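Local atomic coordinates of Thiol:disulfide interchange protein (Proteus mirabilis, PDB entry 4OD7), a protein that probably acts as a disulfide oxidoreductase of the DsbA type, introducing disulfide bonds into proteins folding in the periplasm. Residues V25-F30 with Q140-D145. The protein carries 1 engineered substitution. Sequence-based numbering, arbitrary orientation.
Sequences VEFFSF and QNAVTD
Phe27 carries its ring beside its own backbone N and anti to its carbonyl carbon (chi1 -64°), which sends it from strand 24-28 to the last turns of helix 130-145. Val143 is turned with CG1 anti to its backbone N (chi1 166°). This leaves CG2 as the methyl that meets the ring. The two side chains pass each other in opposite directions rather than meeting head-on.

The ring meets the helix with its edge. Val143 CG2 lies near the ring plane, 3.5 Å from Phe27 CD1 and 3.7 Å from Phe27 CE1. Further round the same edge sits Ala142. Its CB is 3.9 Å from Phe27 CE1. Ala142 C, also near the ring plane, is 3.8 Å from Phe27 CE1. Phe27 CZ reaches the helix backbone as well, 3.8 Å from Ala142 O. One aromatic edge therefore touches two methyl groups and a backbone carbonyl. The Ala142 side chain points toward the strand; being only a methyl, it is consistent with the ring's approach to the main chain. The closest pair of CA atoms, those of Phe27 and Val143, is 7.6 Å apart.

Strand 24-28 lies between strands 58-62 and 153-156 in the sheet of this thioredoxin-like fold. The contact packs helix 130-145 against that sheet. Tyr61 of strand 58-62 touches both Phe27 and Ala142, and Ile148, just beyond the helix, also touches Phe27. On the strand, Phe27 keeps backbone hydrogen bonding with Ala153.

The contact is van der Waals packing, mostly apolar, with the Ala142 carbonyl as its one polar group. The two segments share no hydrogen bond, so the contact depends on close packing and not on directed bonds.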
loop_
_atom_site.group_PDB
_atom_site.type_symbol
_atom_site.label_atom_id
_atom_site.label_comp_id
_atom_site.label_asym_id
_atom_site.label_seq_id
_atom_site.Cartn_x
_atom_site.Cartn_y
_atom_site.Cartn_z
ATOM N N VAL A 25 1.999 3.620 -7.674
ATOM C CA VAL A 25 0.862 2.987 -7.007
ATOM C C VAL A 25 1.339 1.785 -6.163
ATOM O O VAL A 25 1.862 0.812 -6.687
ATOM C CB VAL A 25 -0.201 2.479 -7.975
ATOM C CG1 VAL A 25 -1.411 1.976 -7.179
ATOM C CG2 VAL A 25 -0.625 3.585 -8.968
ATOM N N GLU A 26 1.112 1.892 -4.861
ATOM C CA GLU A 26 1.404 0.890 -3.846
ATOM C C GLU A 26 0.148 0.025 -3.581
ATOM O O GLU A 26 -0.957 0.547 -3.490
ATOM C CB GLU A 26 1.834 1.626 -2.584
ATOM C CG GLU A 26 3.117 2.436 -2.692
ATOM C CD GLU A 26 3.481 3.239 -1.408
ATOM O OE1 GLU A 26 2.980 2.957 -0.325
ATOM O OE2 GLU A 26 4.195 4.261 -1.487
ATOM N N PHE A 27 0.324 -1.294 -3.473
ATOM C CA PHE A 27 -0.744 -2.231 -3.142
ATOM C C PHE A 27 -0.363 -3.024 -1.881
ATOM O O PHE A 27 0.720 -3.614 -1.811
ATOM C CB PHE A 27 -0.962 -3.176 -4.305
ATOM C CG PHE A 27 -1.444 -2.502 -5.549
ATOM C CD1 PHE A 27 -2.785 -2.356 -5.810
ATOM C CD2 PHE A 27 -0.541 -2.050 -6.492
ATOM C CE1 PHE A 27 -3.195 -1.731 -6.998
ATOM C CE2 PHE A 27 -0.961 -1.433 -7.657
ATOM C CZ PHE A 27 -2.273 -1.277 -7.908
ATOM N N PHE A 28 -1.268 -3.081 -0.915
ATOM C CA PHE A 28 -0.978 -3.748 0.356
ATOM C C PHE A 28 -2.238 -4.307 0.962
ATOM O O PHE A 28 -3.332 -4.029 0.503
ATOM C CB PHE A 28 -0.291 -2.755 1.319
ATOM C CG PHE A 28 -1.249 -1.837 2.061
ATOM C CD1 PHE A 28 -1.550 -2.043 3.411
ATOM C CD2 PHE A 28 -1.843 -0.749 1.415
ATOM C CE1 PHE A 28 -2.404 -1.186 4.079
ATOM C CE2 PHE A 28 -2.701 0.084 2.087
ATOM C CZ PHE A 28 -2.964 -0.137 3.427
ATOM N N SER A 29 -2.061 -5.085 2.016
ATOM C CA SER A 29 -3.137 -5.559 2.847
ATOM C C SER A 29 -2.715 -5.486 4.323
ATOM O O SER A 29 -1.573 -5.812 4.686
ATOM C CB SER A 29 -3.516 -7.012 2.493
ATOM O OG SER A 29 -4.497 -7.520 3.378
ATOM N N PHE A 30 -3.641 -5.059 5.173
ATOM C CA PHE A 30 -3.406 -5.058 6.600
ATOM C C PHE A 30 -3.284 -6.468 7.120
ATOM O O PHE A 30 -2.734 -6.684 8.185
ATOM C CB PHE A 30 -4.508 -4.361 7.324
ATOM C CG PHE A 30 -4.415 -2.878 7.247
ATOM C CD1 PHE A 30 -3.356 -2.206 7.877
ATOM C CD2 PHE A 30 -5.383 -2.137 6.563
ATOM C CE1 PHE A 30 -3.263 -0.818 7.854
ATOM C CE2 PHE A 30 -5.296 -0.747 6.526
ATOM C CZ PHE A 30 -4.210 -0.091 7.162
ATOM N N GLN A 140 -10.327 -0.833 -5.840
ATOM C CA GLN A 140 -10.775 -2.083 -6.384
ATOM C C GLN A 140 -10.481 -2.159 -7.867
ATOM O O GLN A 140 -10.086 -3.188 -8.345
ATOM C CB GLN A 140 -12.264 -2.228 -6.153
ATOM C CG GLN A 140 -12.699 -2.350 -4.694
ATOM C CD GLN A 140 -14.224 -2.311 -4.576
ATOM O OE1 GLN A 140 -14.898 -1.587 -5.332
ATOM N NE2 GLN A 140 -14.782 -3.078 -3.636
ATOM N N ASN A 141 -10.684 -1.054 -8.585
ATOM C CA ASN A 141 -10.386 -0.968 -10.021
ATOM C C ASN A 141 -8.931 -0.981 -10.306
ATOM O O ASN A 141 -8.529 -1.483 -11.337
ATOM C CB ASN A 141 -10.922 0.312 -10.635
ATOM C CG ASN A 141 -12.405 0.350 -10.733
ATOM O OD1 ASN A 141 -12.972 1.428 -10.761
ATOM N ND2 ASN A 141 -13.051 -0.803 -10.822
ATOM N N ALA A 142 -8.144 -0.387 -9.405
ATOM C CA ALA A 142 -6.687 -0.384 -9.554
ATOM C C ALA A 142 -6.102 -1.754 -9.416
ATOM O O ALA A 142 -5.236 -2.124 -10.174
ATOM C CB ALA A 142 -6.024 0.551 -8.504
ATOM N N VAL A 143 -6.601 -2.509 -8.452
ATOM C CA VAL A 143 -6.133 -3.874 -8.242
ATOM C C VAL A 143 -6.430 -4.717 -9.477
ATOM O O VAL A 143 -5.599 -5.511 -9.903
ATOM C CB VAL A 143 -6.709 -4.432 -6.952
ATOM C CG1 VAL A 143 -6.551 -5.947 -6.847
ATOM C CG2 VAL A 143 -6.003 -3.726 -5.782
ATOM N N THR A 144 -7.584 -4.519 -10.089
ATOM C CA THR A 144 -7.862 -5.179 -11.359
ATOM C C THR A 144 -6.944 -4.733 -12.529
ATOM O O THR A 144 -6.320 -5.565 -13.182
ATOM C CB THR A 144 -9.345 -4.967 -11.742
ATOM O OG1 THR A 144 -10.157 -5.648 -10.796
ATOM C CG2 THR A 144 -9.679 -5.519 -13.102
ATOM N N ASP A 145 -6.817 -3.432 -12.765
ATOM C CA ASP A 145 -6.131 -2.934 -13.956
ATOM C C ASP A 145 -4.618 -3.078 -13.883
ATOM O O ASP A 145 -3.928 -3.069 -14.906
ATOM C CB ASP A 145 -6.442 -1.442 -14.205
ATOM C CG ASP A 145 -7.923 -1.145 -14.328
ATOM O OD1 ASP A 145 -8.754 -2.068 -14.387
ATOM O OD2 ASP A 145 -8.253 0.034 -14.415
#